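Local coordinates for putative cell filamentation protein (Bartonella quintana, PDB 4N67) that probably transfers AMP onto target proteins as a Fic-domain effector, and binds ADP with a magnesium ion in its nucleotide pocket, at residues N23-K28 / Y34-H39; T64-L69 / H153-G158; T73-G78 / Q83-E88. The protein carries 2 engineered substitutions. One frame throughout, in Å; residues are numbered along the deposited sequence. Where two conformers were deposited one is given.

Contact 1: N23-K28 / Y34-H39; sequences NKHGIK and YERCAH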
# COMPACT_ATOMS: atom_id res chain seq x y z
N ASN A 23 -5.57 -3.69 -18.89
CA ASN A 23 -6.59 -3.79 -17.86
C ASN A 23 -7.71 -4.69 -18.32
O ASN A 23 -7.82 -5.02 -19.50
CB ASN A 23 -7.12 -2.41 -17.47
CG ASN A 23 -7.87 -1.74 -18.61
OD1 ASN A 23 -9.08 -1.93 -18.79
ND2 ASN A 23 -7.16 -1.00 -19.46
N LYS A 24 -8.58 -5.05 -17.37
CA LYS A 24 -9.67 -5.99 -17.63
C LYS A 24 -10.99 -5.30 -17.95
O LYS A 24 -11.98 -5.98 -18.23
CB LYS A 24 -9.82 -6.91 -16.43
CG LYS A 24 -8.59 -7.82 -16.28
CD LYS A 24 -8.50 -8.54 -14.95
CE LYS A 24 -9.71 -9.40 -14.63
NZ LYS A 24 -9.38 -10.38 -13.56
N HIS A 25 -11.00 -3.97 -17.95
CA HIS A 25 -12.23 -3.22 -18.10
C HIS A 25 -12.64 -2.91 -19.52
O HIS A 25 -13.73 -2.38 -19.74
CB HIS A 25 -12.10 -1.87 -17.35
CG HIS A 25 -12.03 -2.01 -15.89
ND1 HIS A 25 -13.01 -2.60 -15.15
CD2 HIS A 25 -11.05 -1.67 -15.02
CE1 HIS A 25 -12.68 -2.56 -13.87
NE2 HIS A 25 -11.48 -2.00 -13.78
N GLY A 26 -11.77 -3.19 -20.51
CA GLY A 26 -12.03 -2.86 -21.89
C GLY A 26 -11.77 -1.40 -22.24
O GLY A 26 -12.28 -0.90 -23.21
N ILE A 27 -10.91 -0.76 -21.44
CA ILE A 27 -10.67 0.68 -21.55
C ILE A 27 -9.30 0.92 -22.19
O ILE A 27 -8.32 0.29 -21.80
CB ILE A 27 -10.74 1.34 -20.16
CG1 ILE A 27 -12.16 1.19 -19.57
CG2 ILE A 27 -10.29 2.80 -20.26
CD1 ILE A 27 -12.29 1.68 -18.16
N LYS A 28 -9.26 1.81 -23.18
CA LYS A 28 -7.99 2.17 -23.83
C LYS A 28 -7.55 3.60 -23.54
O LYS A 28 -6.42 3.96 -23.87
CB LYS A 28 -8.02 1.94 -25.35
CG LYS A 28 -8.24 0.50 -25.78
CD LYS A 28 -7.25 -0.47 -25.13
CE LYS A 28 -7.36 -1.86 -25.75
NZ LYS A 28 -8.69 -2.48 -25.45
N TYR A 34 -8.07 5.42 -15.23
CA TYR A 34 -7.81 5.97 -13.90
C TYR A 34 -9.11 6.18 -13.13
O TYR A 34 -9.24 5.74 -12.00
CB TYR A 34 -7.06 7.30 -14.02
CG TYR A 34 -6.48 7.80 -12.71
CD1 TYR A 34 -7.29 8.36 -11.74
CD2 TYR A 34 -5.12 7.72 -12.46
CE1 TYR A 34 -6.76 8.83 -10.55
CE2 TYR A 34 -4.58 8.19 -11.28
CZ TYR A 34 -5.40 8.74 -10.33
OH TYR A 34 -4.86 9.20 -9.15
N GLU A 35 -10.09 6.82 -13.76
CA GLU A 35 -11.35 7.11 -13.08
C GLU A 35 -12.14 5.85 -12.75
O GLU A 35 -12.71 5.71 -11.66
CB GLU A 35 -12.19 8.07 -13.90
CG GLU A 35 -11.60 9.46 -14.01
CD GLU A 35 -12.49 10.42 -14.77
OE1 GLU A 35 -13.74 10.32 -14.67
OE2 GLU A 35 -11.96 11.32 -15.46
N ARG A 36 -12.21 4.92 -13.70
CA ARG A 36 -12.91 3.66 -13.46
C ARG A 36 -12.26 2.90 -12.31
O ARG A 36 -12.91 2.41 -11.40
CB ARG A 36 -12.93 2.80 -14.74
CG ARG A 36 -13.55 1.39 -14.55
CD ARG A 36 -14.92 1.32 -15.17
NE ARG A 36 -15.48 -0.01 -14.98
CZ ARG A 36 -16.24 -0.37 -13.95
NH1 ARG A 36 -16.61 0.51 -13.02
NH2 ARG A 36 -16.70 -1.59 -13.88
N CYS A 37 -10.94 2.81 -12.35
CA CYS A 37 -10.18 2.12 -11.31
C CYS A 37 -10.30 2.79 -9.95
O CYS A 37 -10.42 2.11 -8.91
CB CYS A 37 -8.73 2.06 -11.80
SG CYS A 37 -7.56 1.44 -10.62
N ALA A 38 -10.26 4.11 -9.93
CA ALA A 38 -10.43 4.83 -8.67
C ALA A 38 -11.77 4.46 -8.03
O ALA A 38 -11.88 4.22 -6.83
CB ALA A 38 -10.29 6.32 -8.89
N HIS A 39 -12.83 4.44 -8.86
CA HIS A 39 -14.17 4.13 -8.38
C HIS A 39 -14.29 2.69 -7.89
O HIS A 39 -14.84 2.39 -6.81
CB HIS A 39 -15.16 4.41 -9.54
CG HIS A 39 -16.60 4.23 -9.20
ND1 HIS A 39 -17.21 3.00 -9.10
CD2 HIS A 39 -17.58 5.14 -9.01
CE1 HIS A 39 -18.50 3.16 -8.84
NE2 HIS A 39 -18.75 4.45 -8.79
O HOH W 1 -15.54 -3.66 -15.51
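Arg-36 and His-25 meet through a CH-pi contact: the CG methylene of Arg-36 stands over the centre of the imidazole, 3.9 Å from the His-25 ring centroid and 4° off the normal. With CG anti to the backbone N (chi1 175°), the arginine leaves the helix toward the loop. A bend at chi2 then carries NE and the guanidinium past the ND1 side of the imidazole, the two planes 59° apart. Arginine suits the place because its aliphatic part covers the ring while its guanidinium binds a water at the surface.

The apolar share is completed by Ile-27, whose CD1 is 3.7 Å from Arg-36 CB, the two side chains crossing at about a right angle. The longer branch, ending in CD1, reaches Arg-36 while the side chain also rests on Lys-32 and Leu-33.

No direct hydrogen bond joins the two segments. One water bridges them instead, 2.8 Å from His-25 ND1, at the ring edge, and 2.9 Å from Arg-36 NH2, from which it accepts. The other ring nitrogen, NE2, is hydrogen-bonded to Thr-73, so both nitrogens of the imidazole are held and its rotation is fixed.

Within the loop, Asn-23 OD1 accepts from His-25 N in the carbonyl plane, and Asn-23 ND2 gives an almost straight 2.9 Å bond to Ile-27 O. Gly-26, at positive phi, lets the chain turn between them. Asn-23 thus makes an Asx turn, and the loop it shapes lies back on the following helix, 30-48, at the protein surface.

Contact 2: T64-L69 / H153-G158; sequences TIHWCL and HPFRKG. With ADP (adenosine-5'-diphosphate), chain B.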
# COMPACT_ATOMS: atom_id res chain seq x y z
N THR A 64 -2.86 -10.07 -0.58
CA THR A 64 -4.30 -10.30 -0.58
C THR A 64 -5.08 -8.99 -0.68
O THR A 64 -6.04 -8.89 -1.45
CB THR A 64 -4.73 -11.07 0.66
OG1 THR A 64 -4.29 -12.43 0.50
CG2 THR A 64 -6.21 -11.07 0.83
N ILE A 65 -4.69 -7.97 0.07
CA ILE A 65 -5.33 -6.68 -0.06
C ILE A 65 -5.24 -6.15 -1.47
O ILE A 65 -6.25 -5.72 -2.06
CB ILE A 65 -4.75 -5.64 0.93
CG1 ILE A 65 -5.02 -6.07 2.38
CG2 ILE A 65 -5.31 -4.26 0.66
CD1 ILE A 65 -4.23 -5.26 3.37
N HIS A 66 -4.04 -6.18 -2.05
CA HIS A 66 -3.86 -5.66 -3.40
C HIS A 66 -4.74 -6.45 -4.36
O HIS A 66 -5.38 -5.90 -5.25
CB HIS A 66 -2.41 -5.75 -3.84
CG HIS A 66 -2.13 -5.02 -5.10
ND1 HIS A 66 -2.19 -5.61 -6.35
CD2 HIS A 66 -1.76 -3.73 -5.30
CE1 HIS A 66 -1.87 -4.71 -7.26
NE2 HIS A 66 -1.62 -3.57 -6.66
N TRP A 67 -4.79 -7.77 -4.18
CA TRP A 67 -5.62 -8.61 -5.05
C TRP A 67 -7.10 -8.20 -4.91
O TRP A 67 -7.81 -8.03 -5.89
CB TRP A 67 -5.45 -10.09 -4.72
CG TRP A 67 -6.23 -10.94 -5.66
CD1 TRP A 67 -5.82 -11.37 -6.89
CD2 TRP A 67 -7.55 -11.43 -5.47
NE1 TRP A 67 -6.85 -12.12 -7.48
CE2 TRP A 67 -7.91 -12.16 -6.62
CE3 TRP A 67 -8.48 -11.31 -4.43
CZ2 TRP A 67 -9.16 -12.78 -6.78
CZ3 TRP A 67 -9.78 -11.94 -4.60
CH2 TRP A 67 -10.07 -12.65 -5.76
N CYS A 68 -7.59 -8.04 -3.68
CA CYS A 68 -9.00 -7.69 -3.49
C CYS A 68 -9.30 -6.35 -4.14
O CYS A 68 -10.30 -6.20 -4.85
CB CYS A 68 -9.35 -7.69 -2.01
SG CYS A 68 -9.35 -9.32 -1.24
N LEU A 69 -8.43 -5.38 -3.93
CA LEU A 69 -8.68 -4.04 -4.47
C LEU A 69 -8.57 -3.99 -5.99
O LEU A 69 -9.32 -3.23 -6.62
CB LEU A 69 -7.74 -2.98 -3.84
CG LEU A 69 -7.86 -2.79 -2.34
CD1 LEU A 69 -6.87 -1.74 -1.85
CD2 LEU A 69 -9.27 -2.45 -1.87
N HIS A 153 7.30 -0.39 -1.66
CA HIS A 153 6.53 -0.10 -2.86
C HIS A 153 6.35 -1.35 -3.72
O HIS A 153 6.81 -1.39 -4.86
CB HIS A 153 7.22 1.02 -3.65
CG HIS A 153 6.38 1.63 -4.72
ND1 HIS A 153 5.49 2.65 -4.46
CD2 HIS A 153 6.37 1.46 -6.06
CE1 HIS A 153 4.94 3.06 -5.59
NE2 HIS A 153 5.45 2.35 -6.58
N PRO A 154 5.73 -2.40 -3.16
CA PRO A 154 5.89 -3.72 -3.78
C PRO A 154 5.22 -3.97 -5.11
O PRO A 154 5.57 -4.94 -5.76
CB PRO A 154 5.32 -4.68 -2.73
CG PRO A 154 5.32 -3.90 -1.47
CD PRO A 154 5.05 -2.50 -1.86
N PHE A 155 4.27 -3.12 -5.49
CA PHE A 155 3.45 -3.34 -6.68
C PHE A 155 3.74 -2.34 -7.79
O PHE A 155 4.20 -1.24 -7.55
CB PHE A 155 1.96 -3.33 -6.28
CG PHE A 155 1.63 -4.28 -5.15
CD1 PHE A 155 1.47 -5.65 -5.39
CD2 PHE A 155 1.53 -3.84 -3.85
CE1 PHE A 155 1.23 -6.52 -4.35
CE2 PHE A 155 1.30 -4.73 -2.81
CZ PHE A 155 1.15 -6.07 -3.08
N ARG A 156 3.42 -2.74 -9.00
CA ARG A 156 3.61 -1.82 -10.13
C ARG A 156 2.77 -0.54 -9.98
O ARG A 156 3.21 0.55 -10.39
CB ARG A 156 3.32 -2.55 -11.43
CG ARG A 156 3.29 -1.67 -12.66
CD ARG A 156 4.65 -1.02 -12.96
NE ARG A 156 4.54 -0.16 -14.15
CZ ARG A 156 3.97 1.05 -14.18
NH1 ARG A 156 3.41 1.57 -13.11
NH2 ARG A 156 3.89 1.70 -15.34
N LYS A 157 1.57 -0.68 -9.42
CA LYS A 157 0.67 0.42 -9.14
C LYS A 157 -0.29 -0.02 -8.05
O LYS A 157 -0.46 -1.23 -7.83
CB LYS A 157 -0.12 0.80 -10.40
CG LYS A 157 -0.85 2.12 -10.31
CD LYS A 157 -1.56 2.44 -11.62
CE LYS A 157 -2.46 3.65 -11.43
NZ LYS A 157 -3.86 3.38 -11.90
N GLY A 158 -0.90 0.96 -7.37
CA GLY A 158 -1.89 0.66 -6.33
C GLY A 158 -1.26 0.50 -4.96
O GLY A 158 -1.91 -0.01 -4.04
PB ADP B . 1.03 4.02 -7.03
O1B ADP B . 2.01 4.37 -8.16
O2B ADP B . 1.54 2.86 -6.24
O3B ADP B . -0.41 3.81 -7.50
PA ADP B . 0.52 5.99 -4.91
O1A ADP B . -0.09 7.38 -5.15
O2A ADP B . -0.42 4.91 -4.42
O3A ADP B . 1.18 5.45 -6.31
O5' ADP B . 1.78 6.19 -3.96
C5' ADP B . 2.34 5.10 -3.22
C4' ADP B . 2.93 5.66 -1.93
O4' ADP B . 4.12 6.41 -2.23
C3' ADP B . 1.97 6.58 -1.19
O3' ADP B . 1.97 6.29 0.22
C2' ADP B . 2.54 7.96 -1.46
O2' ADP B . 2.25 8.94 -0.44
C1' ADP B . 4.01 7.67 -1.55
N9 ADP B . 4.80 8.68 -2.29
C8 ADP B . 4.39 9.58 -3.20
N7 ADP B . 5.48 10.27 -3.63
C5 ADP B . 6.57 9.82 -3.00
C6 ADP B . 8.01 10.11 -2.98
N6 ADP B . 8.47 11.09 -3.82
N1 ADP B . 8.83 9.41 -2.19
C2 ADP B . 8.32 8.43 -1.38
N3 ADP B . 7.01 8.12 -1.35
C4 ADP B . 6.11 8.75 -2.11
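His-66 NE2 donates to the backbone oxygen of Lys-157, a 2.9 Å bond with an N-H...O angle of 166°. The oxygen lies close to the imidazole plane and the nitrogen lies in the carbonyl plane, so the bond is well directed from both sides. The second ring nitrogen, ND1, is met by Gly-78 N, consistent with a neutral ring protonated on NE2, with ND1 accepting. Histidine suits this buried place because a single flat ring can give one hydrogen bond and accept another through its two nitrogens while offering its faces for packing.

One of those faces lies on Phe-155 in an offset stack, centroids 3.9 Å apart and planes 8° from parallel. The rings slide past each other in opposite directions: His-66 CD2 comes within 3.4 Å of Phe-155 CG, and His-66 CB stands over the far part of the phenyl face. A chi1 of -169° swings the imidazole out from helix 59-70 into the loop. Pro-154 CB covers the other phenyl face near its rim.

Between helices 135-152 and 164-174 the loop carries HPFRKGNGR, a variant of the Fic motif HPFx(D/E)GNGR with Lys-157 in the usually acidic position. His-66 grips the loop on the side away from ADP, and the loop's other side meets the nucleotide. Gly-158 N donates to ADP O3B at 2.9 Å, and Lys-157 CG approaches the same phosphate oxygen at 3.3 Å. Gly-158 has positive phi, with backbone angles that suit glycine, and its O lies at the edge of the His-66 ring. His-153 CE1 lies 3.5 Å from ADP O2B, with Phe-107 stacked on its ring.

Contact 3: T73-G78 / Q83-E88; sequences TFEWAG and QPFTFE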
# COMPACT_ATOMS: atom_id res chain seq x y z
N THR A 73 -9.45 -5.08 -12.09
CA THR A 73 -8.80 -4.11 -12.98
C THR A 73 -7.56 -4.67 -13.65
O THR A 73 -7.38 -4.50 -14.85
CB THR A 73 -8.43 -2.84 -12.15
OG1 THR A 73 -9.65 -2.27 -11.61
CG2 THR A 73 -7.63 -1.82 -12.97
N PHE A 74 -6.66 -5.29 -12.89
CA PHE A 74 -5.39 -5.77 -13.41
C PHE A 74 -5.22 -7.28 -13.26
O PHE A 74 -5.48 -7.82 -12.18
CB PHE A 74 -4.22 -5.09 -12.68
CG PHE A 74 -4.16 -3.61 -12.86
CD1 PHE A 74 -4.13 -3.06 -14.13
CD2 PHE A 74 -4.14 -2.75 -11.76
CE1 PHE A 74 -4.04 -1.68 -14.31
CE2 PHE A 74 -4.06 -1.36 -11.94
CZ PHE A 74 -4.01 -0.84 -13.22
N GLU A 75 -4.73 -7.92 -14.33
CA GLU A 75 -4.42 -9.37 -14.30
C GLU A 75 -3.39 -9.72 -13.23
O GLU A 75 -3.46 -10.82 -12.63
CB GLU A 75 -3.94 -9.88 -15.65
CG GLU A 75 -5.02 -9.92 -16.73
CD GLU A 75 -4.48 -10.43 -18.05
OE1 GLU A 75 -3.71 -11.41 -18.05
OE2 GLU A 75 -4.85 -9.86 -19.09
N TRP A 76 -2.48 -8.78 -12.99
CA TRP A 76 -1.39 -8.98 -12.03
C TRP A 76 -1.73 -8.52 -10.63
O TRP A 76 -0.83 -8.41 -9.78
CB TRP A 76 -0.09 -8.27 -12.51
CG TRP A 76 -0.32 -6.88 -12.99
CD1 TRP A 76 -0.59 -6.47 -14.29
CD2 TRP A 76 -0.34 -5.68 -12.20
NE1 TRP A 76 -0.78 -5.13 -14.32
CE2 TRP A 76 -0.60 -4.61 -13.06
CE3 TRP A 76 -0.09 -5.40 -10.85
CZ2 TRP A 76 -0.68 -3.30 -12.61
CZ3 TRP A 76 -0.18 -4.11 -10.41
CH2 TRP A 76 -0.49 -3.07 -11.31
N ALA A 77 -3.00 -8.28 -10.31
CA ALA A 77 -3.35 -7.89 -8.93
C ALA A 77 -2.80 -8.95 -7.97
O ALA A 77 -2.95 -10.14 -8.19
CB ALA A 77 -4.85 -7.75 -8.74
N GLY A 78 -2.22 -8.46 -6.87
CA GLY A 78 -1.64 -9.33 -5.84
C GLY A 78 -0.22 -9.77 -6.12
O GLY A 78 0.36 -10.44 -5.28
N GLN A 83 8.52 -9.85 -9.47
CA GLN A 83 8.20 -11.19 -9.97
C GLN A 83 7.73 -11.09 -11.41
O GLN A 83 6.89 -10.26 -11.71
CB GLN A 83 7.11 -11.82 -9.11
CG GLN A 83 7.58 -12.06 -7.68
CD GLN A 83 6.56 -12.80 -6.84
OE1 GLN A 83 5.58 -13.35 -7.35
NE2 GLN A 83 6.78 -12.83 -5.53
N PRO A 84 8.25 -11.95 -12.29
CA PRO A 84 7.72 -11.94 -13.66
C PRO A 84 6.26 -12.34 -13.65
O PRO A 84 5.86 -13.24 -12.89
CB PRO A 84 8.56 -12.99 -14.37
CG PRO A 84 9.80 -13.12 -13.55
CD PRO A 84 9.33 -12.94 -12.14
N PHE A 85 5.45 -11.63 -14.45
CA PHE A 85 4.02 -11.93 -14.54
C PHE A 85 3.67 -12.09 -16.00
O PHE A 85 3.93 -11.20 -16.79
CB PHE A 85 3.13 -10.82 -13.97
CG PHE A 85 1.68 -11.10 -14.20
CD1 PHE A 85 1.01 -12.05 -13.42
CD2 PHE A 85 0.99 -10.54 -15.29
CE1 PHE A 85 -0.30 -12.38 -13.65
CE2 PHE A 85 -0.31 -10.90 -15.51
CZ PHE A 85 -0.97 -11.82 -14.71
N THR A 86 3.07 -13.22 -16.36
CA THR A 86 2.69 -13.46 -17.75
C THR A 86 1.20 -13.19 -17.93
O THR A 86 0.35 -13.85 -17.33
CB THR A 86 3.04 -14.87 -18.17
OG1 THR A 86 4.45 -15.08 -17.97
CG2 THR A 86 2.72 -15.10 -19.64
N PHE A 87 0.90 -12.25 -18.81
CA PHE A 87 -0.48 -11.92 -19.13
C PHE A 87 -1.13 -13.02 -19.98
O PHE A 87 -0.47 -13.84 -20.58
CB PHE A 87 -0.52 -10.63 -19.94
CG PHE A 87 -0.26 -9.37 -19.15
CD1 PHE A 87 1.03 -8.87 -19.01
CD2 PHE A 87 -1.31 -8.66 -18.59
CE1 PHE A 87 1.28 -7.71 -18.32
CE2 PHE A 87 -1.08 -7.47 -17.89
CZ PHE A 87 0.23 -6.99 -17.76
N GLU A 88 -2.44 -13.00 -20.06
CA GLU A 88 -3.18 -13.87 -20.96
C GLU A 88 -2.71 -13.71 -22.41
O GLU A 88 -2.71 -14.68 -23.17
CB GLU A 88 -4.64 -13.49 -20.82
CG GLU A 88 -5.72 -14.30 -21.46
CD GLU A 88 -7.04 -13.69 -21.06
OE1 GLU A 88 -7.63 -12.96 -21.88
OE2 GLU A 88 -7.44 -13.84 -19.89
O HOH W 2 -7.54 -10.26 -19.97
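Trp-76 sets its CB almost squarely over the face of Phe-85, 3.8 Å from the ring centroid. Its chi1 of 47° places CG between the backbone N and the carbonyl carbon, a crowded position that turns the indole so its edge faces the Phe-85 ring. The two rings form an offset edge-to-face pair, planes 72° apart. The same indole packs against Phe-87, side by side and pointing the same way, with Trp-76 CD1 3.6 Å from Phe-87 CZ. Phe-74 covers part of one indole face, and Tyr-13 meets the indole edge to face.

Phe-85 holds its CG beside its own carbonyl carbon, which sends the ring from strand 85-86 over the turn. There its CZ approaches Glu-75 O at 3.4 Å and Glu-75 CB at 3.7 Å. Phenylalanine fits here because a flat ring can cover both the turn's backbone and the tryptophan's methylene.

Glu-75 turns CG away from its carbonyl carbon and stays extended beyond it, which lays the chain past the edge of Phe-87 toward Glu-88 N. Its OE1 accepts from that amide through the syn lone pair, at 2.9 Å and 166°.

Segment 73-78 makes a type I turn from Phe-74 to Ala-77, and strand 85-86 pairs with 92-93 in a hairpin that probably corresponds to the Fic flap. The chemistry is thus divided: an aromatic cluster supplies the inner packing, while one amide-to-carboxylate bond holds the outer side, with a water donating to Glu-75 OE2 and only weakly to Glu-88 OE1, where it may soften the repulsion between the glutamates.

How the contacts relate
From the N terminus, contact 1 comes first and closes a short loop, folding residues 23-28 onto helix 30-48. The chain next runs through helix 59-70, where contact 2 opens; that contact does not close until the Fic-motif loop 153-158. Contact 3 lies wholly within this long excursion and closes a short loop of its own, between the turn after helix 59-70 and strand 85-86. No two contacts cross. Segment 73-78 links all three: Thr-73 O takes a backbone bond from Lys-24 N of contact 1, and Trp-76 packs against His-66 of contact 2. Together they join the N-terminal loop, the helix behind the nucleotide site and the hairpin strand.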